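Local coordinates for cysteine S-methyltransferase NleE (Escherichia coli O157:H7, PDB 4R29), which transfers a methyl group from S-adenosylmethionine to a cysteine of a protein, probably in the zinc fingers of host TAB2 and TAB3, so blocking NF-kappa-B signalling, at residues 66-70 against 121-127; 76-81 against 100-105; 107-111 against 201-205; 191-196 against 210-216. The protein carries 1 engineered substitution. One frame throughout, in Å; residues are numbered along the deposited sequence.

Contact 1: 66-70 against 121-127; sequences KARRF and DLHALCE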
# COMPACT_ATOMS: atom_id res chain seq x y z
N LYS A 66 3.97 -16.37 7.60
CA LYS A 66 3.60 -15.19 8.35
C LYS A 66 4.43 -15.04 9.63
O LYS A 66 4.90 -13.94 9.94
CB LYS A 66 2.11 -15.18 8.72
CG LYS A 66 1.70 -13.92 9.48
CD LYS A 66 0.26 -13.98 9.95
CE LYS A 66 0.10 -13.31 11.32
NZ LYS A 66 -1.25 -13.55 11.93
N ALA A 67 4.62 -16.13 10.35
CA ALA A 67 5.38 -16.08 11.60
C ALA A 67 6.82 -15.67 11.32
O ALA A 67 7.38 -14.87 12.06
CB ALA A 67 5.32 -17.40 12.34
N ARG A 68 7.42 -16.22 10.26
CA ARG A 68 8.79 -15.84 9.88
C ARG A 68 8.89 -14.36 9.49
O ARG A 68 9.80 -13.65 9.92
CB ARG A 68 9.32 -16.71 8.73
CG ARG A 68 9.82 -18.10 9.14
CD ARG A 68 10.47 -18.84 7.97
NE ARG A 68 9.57 -18.97 6.82
CZ ARG A 68 8.83 -20.04 6.56
NH1 ARG A 68 8.88 -21.10 7.36
NH2 ARG A 68 8.03 -20.06 5.50
N ARG A 69 7.96 -13.89 8.67
CA ARG A 69 7.97 -12.50 8.28
C ARG A 69 7.73 -11.58 9.49
O ARG A 69 8.34 -10.52 9.61
CB ARG A 69 6.94 -12.27 7.18
CG ARG A 69 7.21 -13.12 5.95
CD ARG A 69 8.55 -12.77 5.31
NE ARG A 69 8.47 -11.52 4.57
CZ ARG A 69 9.51 -10.81 4.17
NH1 ARG A 69 10.74 -11.22 4.45
NH2 ARG A 69 9.34 -9.69 3.50
N PHE A 70 6.86 -12.02 10.40
CA PHE A 70 6.53 -11.23 11.59
C PHE A 70 7.74 -11.05 12.51
O PHE A 70 7.95 -9.96 13.05
CB PHE A 70 5.35 -11.86 12.35
CG PHE A 70 4.84 -11.02 13.48
CD1 PHE A 70 4.54 -9.67 13.29
CD2 PHE A 70 4.61 -11.58 14.74
CE1 PHE A 70 4.03 -8.88 14.35
CE2 PHE A 70 4.12 -10.82 15.79
CZ PHE A 70 3.83 -9.46 15.59
N ASP A 121 2.83 -10.97 4.59
CA ASP A 121 3.44 -9.72 5.05
C ASP A 121 2.36 -8.74 5.53
O ASP A 121 2.53 -8.06 6.52
CB ASP A 121 4.23 -9.05 3.92
CG ASP A 121 5.59 -9.66 3.72
OD1 ASP A 121 5.92 -10.63 4.42
OD2 ASP A 121 6.32 -9.17 2.84
N LEU A 122 1.28 -8.65 4.77
CA LEU A 122 0.22 -7.72 5.09
C LEU A 122 -0.34 -8.08 6.47
O LEU A 122 -0.60 -7.21 7.29
CB LEU A 122 -0.88 -7.76 4.00
CG LEU A 122 -2.18 -7.01 4.32
CD1 LEU A 122 -1.91 -5.53 4.67
CD2 LEU A 122 -3.26 -7.16 3.21
N HIS A 123 -0.53 -9.38 6.72
CA HIS A 123 -1.07 -9.81 8.00
C HIS A 123 -0.08 -9.56 9.15
O HIS A 123 -0.48 -9.12 10.22
CB HIS A 123 -1.55 -11.27 7.94
CG HIS A 123 -2.83 -11.42 7.20
ND1 HIS A 123 -2.91 -11.37 5.82
CD2 HIS A 123 -4.11 -11.55 7.64
CE1 HIS A 123 -4.17 -11.48 5.44
NE2 HIS A 123 -4.92 -11.60 6.52
N ALA A 124 1.20 -9.83 8.90
CA ALA A 124 2.24 -9.58 9.90
C ALA A 124 2.34 -8.09 10.24
O ALA A 124 2.53 -7.71 11.41
CB ALA A 124 3.60 -10.13 9.42
N LEU A 125 2.23 -7.25 9.21
CA LEU A 125 2.35 -5.80 9.33
C LEU A 125 1.33 -5.24 10.32
O LEU A 125 1.63 -4.33 11.11
CB LEU A 125 2.09 -5.15 7.97
CG LEU A 125 3.22 -4.48 7.21
CD1 LEU A 125 2.56 -3.52 6.22
CD2 LEU A 125 4.17 -3.71 8.14
N CYS A 126 0.11 -5.77 10.23
CA CYS A 126 -1.02 -5.33 11.04
C CYS A 126 -0.93 -5.70 12.51
O CYS A 126 -1.73 -5.23 13.32
CB CYS A 126 -2.30 -5.90 10.45
SG CYS A 126 -2.79 -5.07 8.95
N GLU A 127 0.04 -6.55 12.85
CA GLU A 127 0.23 -6.96 14.24
C GLU A 127 1.34 -6.19 14.97
O GLU A 127 1.66 -6.51 16.11
CB GLU A 127 0.44 -8.48 14.33
CG GLU A 127 -0.67 -9.30 13.67
CD GLU A 127 -0.46 -10.82 13.76
OE1 GLU A 127 0.68 -11.27 14.04
OE2 GLU A 127 -1.43 -11.58 13.55
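Arg69 lies side-on to the carboxylate of Asp121 where two helices of the Rossmann-like fold pack together. Segments 66-70 and 121-125 of helices 59-76 and 120-125 cross at -53°, their axes 8.6 Å apart. Arg69 NE meets Asp121 OD1 at 2.7 Å and Arg69 NH2 meets Asp121 OD2 at 3.1 Å, one nitrogen to each oxygen. Both bonds are nearly straight, and the two flat groups are close to coplanar. OD1 uses its syn lone pair. Bends at chi2 and chi3 fold the arginine chain back over OD1, and the paired bonds fix how the guanidinium is turned. Trp99 of helix 95-103 touches both partners.

Between the helices the methyl of Ala124 fills the closest part of the interface. Ala124 CB meets CB of Phe70 at 3.8 Å, and the CG of Lys66 passes nearby. Phe70 has CG anti to the backbone N (chi1 -173°), which brings its ring alongside Ala124, and its CE1 reaches CB of Glu127 at 3.6 Å. The carboxylate of Glu127 stands at about a right angle to the ring, with OE1 over the ring centre. Lys66 runs across CB of His123 to the same carboxylate. Lys66 NZ forms a salt bridge with Glu127 OE2 at 2.6 Å, approaching from above the carboxylate plane.

Contact 2: 76-81 against 100-105; sequences MYSVCP and LTVISG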
# COMPACT_ATOMS: atom_id res chain seq x y z
N MET A 76 13.08 -5.39 13.02
CA MET A 76 13.31 -4.08 12.39
C MET A 76 12.43 -2.98 12.98
O MET A 76 12.64 -1.81 12.72
CB MET A 76 13.08 -4.17 10.88
CG MET A 76 13.91 -5.23 10.17
SD MET A 76 15.66 -5.08 10.58
CE MET A 76 16.01 -3.38 10.12
N TYR A 77 11.42 -3.35 13.75
CA TYR A 77 10.53 -2.34 14.30
C TYR A 77 11.29 -1.31 15.12
O TYR A 77 12.15 -1.64 15.93
CB TYR A 77 9.45 -2.95 15.19
CG TYR A 77 8.50 -1.91 15.79
CD1 TYR A 77 7.41 -1.43 15.06
CD2 TYR A 77 8.70 -1.43 17.08
CE1 TYR A 77 6.55 -0.49 15.61
CE2 TYR A 77 7.83 -0.50 17.64
CZ TYR A 77 6.76 -0.05 16.90
OH TYR A 77 5.90 0.87 17.43
N SER A 78 10.93 -0.06 14.92
CA SER A 78 11.50 0.98 15.75
C SER A 78 10.47 2.04 16.06
O SER A 78 9.35 2.00 15.54
CB SER A 78 12.72 1.60 15.09
OG SER A 78 13.22 2.63 15.91
N VAL A 79 10.83 2.97 16.94
CA VAL A 79 9.94 4.09 17.25
C VAL A 79 10.26 5.22 16.30
O VAL A 79 11.30 5.19 15.65
CB VAL A 79 10.08 4.55 18.71
CG1 VAL A 79 9.35 3.57 19.64
CG2 VAL A 79 11.56 4.73 19.08
N CYS A 80 9.37 6.20 16.23
CA CYS A 80 9.56 7.36 15.38
C CYS A 80 10.61 8.30 15.91
O CYS A 80 10.70 8.49 17.12
CB CYS A 80 8.26 8.15 15.27
SG CYS A 80 7.13 7.50 14.07
N PRO A 81 11.37 8.92 15.01
CA PRO A 81 12.32 9.95 15.44
C PRO A 81 11.56 11.15 15.97
O PRO A 81 10.36 11.28 15.73
CB PRO A 81 13.03 10.34 14.14
CG PRO A 81 12.01 10.07 13.08
CD PRO A 81 11.29 8.82 13.55
N LEU A 100 8.91 -1.28 5.16
CA LEU A 100 10.11 -1.33 5.99
C LEU A 100 10.51 0.08 6.47
O LEU A 100 10.85 0.27 7.63
CB LEU A 100 11.27 -1.98 5.24
CG LEU A 100 12.51 -2.20 6.12
CD1 LEU A 100 12.16 -3.02 7.37
CD2 LEU A 100 13.67 -2.86 5.35
N THR A 101 10.47 1.05 5.56
CA THR A 101 10.80 2.43 5.90
C THR A 101 9.79 3.01 6.90
O THR A 101 10.07 3.97 7.61
CB THR A 101 10.81 3.33 4.62
OG1 THR A 101 9.61 3.11 3.88
CG2 THR A 101 12.00 3.02 3.72
N VAL A 102 8.60 2.43 6.96
CA VAL A 102 7.63 2.92 7.92
C VAL A 102 7.82 2.24 9.28
O VAL A 102 7.86 2.92 10.31
CB VAL A 102 6.18 2.77 7.40
CG1 VAL A 102 5.20 3.18 8.46
CG2 VAL A 102 5.99 3.59 6.11
N ILE A 103 7.95 0.91 9.30
CA ILE A 103 8.08 0.19 10.56
C ILE A 103 9.41 0.47 11.27
O ILE A 103 9.49 0.41 12.49
CB ILE A 103 7.81 -1.34 10.44
CG1 ILE A 103 9.00 -2.09 9.85
CG2 ILE A 103 6.51 -1.61 9.65
CD1 ILE A 103 8.83 -3.62 9.90
N SER A 104 10.44 0.83 10.51
CA SER A 104 11.71 1.20 11.11
C SER A 104 11.69 2.66 11.55
O SER A 104 12.68 3.18 12.05
CB SER A 104 12.84 0.98 10.10
OG SER A 104 12.74 1.89 9.01
N GLY A 105 10.58 3.34 11.32
CA GLY A 105 10.42 4.72 11.74
C GLY A 105 11.08 5.79 10.88
O GLY A 105 11.15 6.96 11.28
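A Schellman motif closes helix 95-103, and the chain leaving helix 59-76 lies along that helix end. Ser78 N donates to Ile103 O at 2.9 Å, with an N-H...O angle of 161° and the donor in the carbonyl plane. Tyr77 CA also offers a CA-H to this oxygen. In return Met76 O receives the CA-H of Ser104, with 3.5 Å from Ser104 CA to Met76 O. The polar contact is thus made by main-chain atoms. Ser78 CB also lies against Ser104 O.

Ser104 turns its hydroxyl back to its own helix. With chi1 at 67°, Ser104 OG lies between the backbone N and the carbonyl carbon and donates to Leu100 O at 2.8 Å. Ser104 N reaches the same oxygen from the opposite face of its plane.

Apolar contact is small. CB of Met76 rests on CD1 of Leu100 at 3.8 Å, while Ile103 CD1 lies farther off. Arg151 of strand 145-151 bonds to both Ser78 O and Val102 O and so ties the two segments from outside. Gly105 has positive phi (79°), and Gly105 CA lies 4.0 Å from Val79 O of the passing chain. This glycine is typical of the Schellman C-cap.

Contact 3: 107-111 against 201-205; sequences RPMGQ and IFSYM. With SAM (S-adenosylmethionine), chain E.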
# COMPACT_ATOMS: atom_id res chain seq x y z
N ARG A 107 9.95 7.06 8.13
CA ARG A 107 8.93 7.98 7.63
C ARG A 107 7.56 7.57 8.17
O ARG A 107 7.38 6.44 8.62
CB ARG A 107 8.92 8.02 6.08
CG ARG A 107 8.64 6.68 5.41
CD ARG A 107 8.53 6.79 3.88
NE ARG A 107 8.15 5.51 3.30
CZ ARG A 107 7.55 5.35 2.12
NH1 ARG A 107 7.26 6.40 1.35
NH2 ARG A 107 7.26 4.12 1.71
N PRO A 108 6.59 8.49 8.11
CA PRO A 108 5.27 8.21 8.69
C PRO A 108 4.30 7.38 7.82
O PRO A 108 3.37 6.80 8.38
CB PRO A 108 4.72 9.62 8.96
CG PRO A 108 5.37 10.48 7.93
CD PRO A 108 6.77 9.92 7.79
N MET A 109 4.46 7.36 6.51
CA MET A 109 3.62 6.48 5.68
C MET A 109 4.20 6.04 4.35
O MET A 109 5.14 6.63 3.82
CB MET A 109 2.15 6.95 5.56
CG MET A 109 1.78 7.80 4.41
SD MET A 109 1.61 7.11 2.73
CE MET A 109 1.69 8.72 1.94
N GLY A 110 3.66 4.92 3.87
CA GLY A 110 4.05 4.31 2.61
C GLY A 110 2.82 3.64 2.03
O GLY A 110 1.82 3.46 2.71
N GLN A 111 2.90 3.27 0.76
CA GLN A 111 1.77 2.66 0.07
C GLN A 111 2.34 1.56 -0.82
O GLN A 111 3.39 1.74 -1.43
CB GLN A 111 1.00 3.72 -0.74
CG GLN A 111 -0.11 3.15 -1.65
CD GLN A 111 0.42 2.70 -3.00
OE1 GLN A 111 1.17 3.41 -3.66
NE2 GLN A 111 0.04 1.50 -3.42
N ILE A 201 4.45 13.65 0.37
CA ILE A 201 3.86 12.88 1.46
C ILE A 201 4.57 11.53 1.64
O ILE A 201 4.56 10.97 2.72
CB ILE A 201 2.31 12.75 1.37
CG1 ILE A 201 1.88 12.05 0.08
CG2 ILE A 201 1.64 14.14 1.49
CD1 ILE A 201 0.38 11.66 0.07
N PHE A 202 5.21 11.03 0.58
CA PHE A 202 6.00 9.82 0.70
C PHE A 202 7.41 10.10 1.23
O PHE A 202 8.21 9.18 1.34
CB PHE A 202 6.09 9.06 -0.63
CG PHE A 202 4.82 8.35 -1.03
CD1 PHE A 202 4.18 7.48 -0.16
CD2 PHE A 202 4.26 8.56 -2.29
CE1 PHE A 202 3.02 6.81 -0.54
CE2 PHE A 202 3.10 7.91 -2.67
CZ PHE A 202 2.48 7.04 -1.79
N SER A 203 7.71 11.36 1.55
CA SER A 203 9.02 11.71 2.12
C SER A 203 10.20 11.54 1.17
O SER A 203 11.31 11.39 1.62
CB SER A 203 9.31 10.90 3.39
OG SER A 203 8.34 11.12 4.38
N TYR A 204 9.98 11.55 -0.13
CA TYR A 204 11.10 11.42 -1.04
C TYR A 204 11.93 12.68 -0.95
O TYR A 204 11.43 13.74 -0.57
CB TYR A 204 10.62 11.22 -2.47
CG TYR A 204 9.83 9.97 -2.71
CD1 TYR A 204 9.84 8.93 -1.79
CD2 TYR A 204 9.07 9.82 -3.86
CE1 TYR A 204 9.11 7.77 -2.02
CE2 TYR A 204 8.34 8.68 -4.10
CZ TYR A 204 8.37 7.66 -3.16
OH TYR A 204 7.65 6.53 -3.40
N MET A 205 13.19 12.58 -1.32
CA MET A 205 14.05 13.75 -1.34
C MET A 205 13.65 14.74 -2.43
O MET A 205 13.29 14.35 -3.54
CB MET A 205 15.50 13.34 -1.42
CG MET A 205 15.99 12.81 -0.07
SD MET A 205 17.61 12.11 -0.25
CE MET A 205 17.31 11.09 -1.71
N SAM E . 5.66 2.24 -2.67
CA SAM E . 5.89 3.68 -2.72
C SAM E . 6.07 4.28 -1.33
O SAM E . 6.65 5.36 -1.20
OXT SAM E . 5.63 3.69 -0.32
CB SAM E . 4.74 4.43 -3.39
CG SAM E . 4.66 4.23 -4.90
SD SAM E . 3.66 5.50 -5.75
CE SAM E . 3.92 4.86 -7.43
C5' SAM E . 4.87 6.84 -5.81
C4' SAM E . 4.25 8.09 -6.44
O4' SAM E . 4.96 9.24 -6.05
C3' SAM E . 4.29 8.04 -7.97
O3' SAM E . 3.09 7.50 -8.50
C2' SAM E . 4.49 9.48 -8.36
O2' SAM E . 3.21 10.01 -8.58
C1' SAM E . 5.07 10.16 -7.13
N9 SAM E . 6.51 10.46 -7.23
C8 SAM E . 7.10 11.68 -7.02
N7 SAM E . 8.43 11.57 -7.17
C5 SAM E . 8.71 10.28 -7.46
C6 SAM E . 9.91 9.62 -7.70
N6 SAM E . 11.06 10.29 -7.66
N1 SAM E . 9.89 8.28 -7.97
C2 SAM E . 8.70 7.58 -8.00
N3 SAM E . 7.51 8.24 -7.76
C4 SAM E . 7.51 9.57 -7.49
O HOH W 1 5.94 9.25 4.36
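Arg107 NH1 donates to Phe202 O at 2.9 Å, with the oxygen close to the guanidinium plane. The bond joins the chain just before strand 109-114 to the loop after helix 186-201. This is the S-adenosylmethionine pocket, where Arg107, Gln111 and Tyr204 bind the amino-acid end of the cofactor. Arg107 NH1 also reaches O of the ligand at 2.8 Å. Arg107 NH2 reaches OXT of the ligand at 2.6 Å, so the carboxylate meets the guanidinium at its edge. The arginine chain runs extended from CG to NE, which carries the guanidinium there. Gln111 N also donates to OXT, while Gln111 O accepts from the ligand N at 2.6 Å. Tyr204 OH donates to O of the ligand at 2.7 Å. A water bridges Met109 O, Ile201 O and Ser203 OG.

The apolar contacts centre on Phe202. Phe202 CE1 meets the methyl CE of Met109 at 3.4 Å, and the sulfur makes an oblique Met-aromatic contact. CB of Gln111 lies at the ring edge.

From helix 95-103, Thr101 OG1 bonds to Arg107 NE, and Ser98 O takes a second bond from NH2. Val149 of strand 145-151 makes backbone hydrogen bonds with Gly110. Phe164 of helix 155-181 packs on Gln111 and Ile201.

Contact 4: 191-196 against 210-216; sequences EMIIAR and DSYMKYI. With SAM (S-adenosylmethionine), chain E.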
# COMPACT_ATOMS: atom_id res chain seq x y z
N GLU A 191 -0.43 12.36 -13.55
CA GLU A 191 0.80 12.47 -12.78
C GLU A 191 1.27 13.92 -12.65
O GLU A 191 1.79 14.31 -11.60
CB GLU A 191 1.94 11.65 -13.40
CG GLU A 191 1.84 10.14 -13.16
CD GLU A 191 1.79 9.78 -11.68
OE1 GLU A 191 0.69 9.54 -11.17
OE2 GLU A 191 2.84 9.72 -11.03
N MET A 192 1.13 14.71 -13.71
CA MET A 192 1.61 16.08 -13.63
C MET A 192 0.80 16.81 -12.56
O MET A 192 1.30 17.69 -11.88
CB MET A 192 1.50 16.80 -14.99
CG MET A 192 1.99 18.25 -14.98
SD MET A 192 3.77 18.46 -14.60
CE MET A 192 4.57 18.19 -16.20
N ILE A 193 -0.45 16.38 -12.38
CA ILE A 193 -1.33 17.05 -11.42
C ILE A 193 -1.00 16.71 -9.95
O ILE A 193 -1.05 17.59 -9.07
CB ILE A 193 -2.82 16.69 -11.68
CG1 ILE A 193 -3.22 16.96 -13.14
CG2 ILE A 193 -3.71 17.42 -10.71
CD1 ILE A 193 -3.48 18.39 -13.47
N ILE A 194 -0.68 15.46 -9.66
CA ILE A 194 -0.54 15.07 -8.25
C ILE A 194 0.82 14.51 -7.83
O ILE A 194 1.03 14.23 -6.65
CB ILE A 194 -1.64 14.07 -7.84
CG1 ILE A 194 -1.74 12.94 -8.86
CG2 ILE A 194 -2.98 14.79 -7.69
CD1 ILE A 194 -0.78 11.81 -8.62
N ALA A 195 1.75 14.35 -8.77
CA ALA A 195 2.96 13.58 -8.50
C ALA A 195 3.86 14.26 -7.46
O ALA A 195 4.38 13.60 -6.58
CB ALA A 195 3.74 13.27 -9.79
N ARG A 196 4.05 15.57 -7.57
CA ARG A 196 4.88 16.31 -6.61
C ARG A 196 4.29 16.23 -5.22
O ARG A 196 5.01 16.00 -4.23
CB ARG A 196 5.07 17.78 -7.02
CG ARG A 196 5.83 18.60 -5.98
CD ARG A 196 6.25 19.98 -6.49
NE ARG A 196 7.10 19.93 -7.67
CZ ARG A 196 8.43 19.80 -7.65
NH1 ARG A 196 9.09 19.69 -6.50
NH2 ARG A 196 9.10 19.77 -8.79
N ASP A 210 11.95 16.49 -8.02
CA ASP A 210 12.21 17.34 -9.19
C ASP A 210 12.53 16.47 -10.38
O ASP A 210 11.98 16.64 -11.46
CB ASP A 210 13.40 18.26 -8.96
CG ASP A 210 13.09 19.36 -7.99
OD1 ASP A 210 11.91 19.69 -7.79
OD2 ASP A 210 14.06 19.92 -7.42
N SER A 211 13.43 15.53 -10.18
CA SER A 211 13.84 14.67 -11.26
C SER A 211 12.64 13.88 -11.83
O SER A 211 12.57 13.62 -13.03
CB SER A 211 14.97 13.75 -10.79
OG SER A 211 15.21 12.74 -11.73
N TYR A 212 11.67 13.52 -10.98
CA TYR A 212 10.49 12.80 -11.47
C TYR A 212 9.55 13.72 -12.26
O TYR A 212 8.99 13.32 -13.27
CB TYR A 212 9.75 12.09 -10.33
CG TYR A 212 8.56 11.27 -10.77
CD1 TYR A 212 8.70 9.93 -11.14
CD2 TYR A 212 7.30 11.82 -10.81
CE1 TYR A 212 7.60 9.17 -11.54
CE2 TYR A 212 6.19 11.07 -11.20
CZ TYR A 212 6.35 9.76 -11.55
OH TYR A 212 5.24 9.04 -11.93
N MET A 213 9.39 14.96 -11.80
CA MET A 213 8.57 15.93 -12.51
C MET A 213 9.17 16.22 -13.88
O MET A 213 8.44 16.38 -14.84
CB MET A 213 8.41 17.22 -11.71
CG MET A 213 7.69 17.04 -10.36
SD MET A 213 6.27 15.94 -10.48
CE MET A 213 5.08 16.97 -11.35
N LYS A 214 10.50 16.26 -13.97
CA LYS A 214 11.15 16.45 -15.27
C LYS A 214 10.92 15.27 -16.22
O LYS A 214 10.68 15.47 -17.42
CB LYS A 214 12.64 16.76 -15.14
CG LYS A 214 13.39 16.62 -16.47
CD LYS A 214 14.16 17.90 -16.86
CE LYS A 214 13.26 19.03 -17.42
NZ LYS A 214 12.80 18.84 -18.84
N TYR A 215 10.97 14.04 -15.69
CA TYR A 215 10.60 12.86 -16.45
C TYR A 215 9.13 12.91 -16.96
O TYR A 215 8.86 12.61 -18.13
CB TYR A 215 10.84 11.60 -15.61
CG TYR A 215 10.11 10.37 -16.10
CD1 TYR A 215 10.66 9.53 -17.08
CD2 TYR A 215 8.87 10.05 -15.58
CE1 TYR A 215 9.96 8.40 -17.52
CE2 TYR A 215 8.17 8.94 -16.01
CZ TYR A 215 8.71 8.12 -16.98
OH TYR A 215 7.96 7.02 -17.36
N ILE A 216 8.20 13.28 -16.08
CA ILE A 216 6.79 13.45 -16.48
C ILE A 216 6.67 14.55 -17.54
O ILE A 216 5.98 14.40 -18.56
CB ILE A 216 5.89 13.80 -15.27
CG1 ILE A 216 5.79 12.62 -14.29
CG2 ILE A 216 4.50 14.29 -15.74
CD1 ILE A 216 5.38 11.28 -14.95
N SAM E . 5.66 2.24 -2.67
CA SAM E . 5.89 3.68 -2.72
C SAM E . 6.07 4.28 -1.33
O SAM E . 6.65 5.36 -1.20
OXT SAM E . 5.63 3.69 -0.32
CB SAM E . 4.74 4.43 -3.39
CG SAM E . 4.66 4.23 -4.90
SD SAM E . 3.66 5.50 -5.75
CE SAM E . 3.92 4.86 -7.43
C5' SAM E . 4.87 6.84 -5.81
C4' SAM E . 4.25 8.09 -6.44
O4' SAM E . 4.96 9.24 -6.05
C3' SAM E . 4.29 8.04 -7.97
O3' SAM E . 3.09 7.50 -8.50
C2' SAM E . 4.49 9.48 -8.36
O2' SAM E . 3.21 10.01 -8.58
C1' SAM E . 5.07 10.16 -7.13
N9 SAM E . 6.51 10.46 -7.23
C8 SAM E . 7.10 11.68 -7.02
N7 SAM E . 8.43 11.57 -7.17
C5 SAM E . 8.71 10.28 -7.46
C6 SAM E . 9.91 9.62 -7.70
N6 SAM E . 11.06 10.29 -7.66
N1 SAM E . 9.89 8.28 -7.97
C2 SAM E . 8.70 7.58 -8.00
N3 SAM E . 7.51 8.24 -7.76
C4 SAM E . 7.51 9.57 -7.49
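Glu191 OE2 accepts from Tyr212 OH at 2.7 Å. The O2' hydroxyl of S-adenosylmethionine meets Glu191 OE2 at 2.5 Å, shorter than expected, and its exact length is doubtful. A weak bond from O3' adds to these. The tyrosine oxygen comes on the anti side, somewhat out of the carboxylate plane, and the carboxylate and ring planes are 88° apart. A bend at chi2 turns the glutamate toward the ribose. Its other oxygen, OE1, forms a salt bridge with Lys171 of helix 155-181.

Tyr212 lies flat against the adenine, with C4 over the ring centre and CG 3.5 Å from the ligand's C5. CG of this tyrosine is anti to the backbone N (chi1 -177°), which lays the ring along the base and carries OH to the glutamate. CB of Ala195 touches the ring edge at Tyr212 CE2, 3.6 Å away.

The segments of helices 186-201 and 206-219 run antiparallel, their axes 10.1 Å apart. Met213 fits between them, its SD on Ala195 CB and its CE against Met192 SD at 3.8 Å. Ile216 CD1 covers Glu191 CB. Farther along, Arg196 grips Asp210 OD1 end-on in a salt bridge, with NH1 at 3.1 Å and NH2 at 3.0 Å.

Glu191 OE2 thus meets the ribose chiefly at O2' and steadies the tyrosine. The nearby lysine would be expected to favour the charged form of Glu191.

In the fold
Contacts 1 and 2 come first along the chain and share helix 59-76. They touch where Leu125 packs on Ile103. The second half of contact 2 lies on helix 95-103, which leads into strand 109-114 of contact 3. Those two contacts, centres 12 Å apart, meet through Thr101 OG1 and Arg107 NE. Contact 4 joins helices 186-201 and 206-219, and the loop between them supplies the second half of contact 3. The centres of contacts 3 and 4 are 16 Å apart. Together they build the cofactor pocket, one at the carboxylate and the other at ribose and adenine. Contacts 1 and 2 pack the helices before it. The centres of contacts 1 and 4 are 33 Å apart, across the chain's centre.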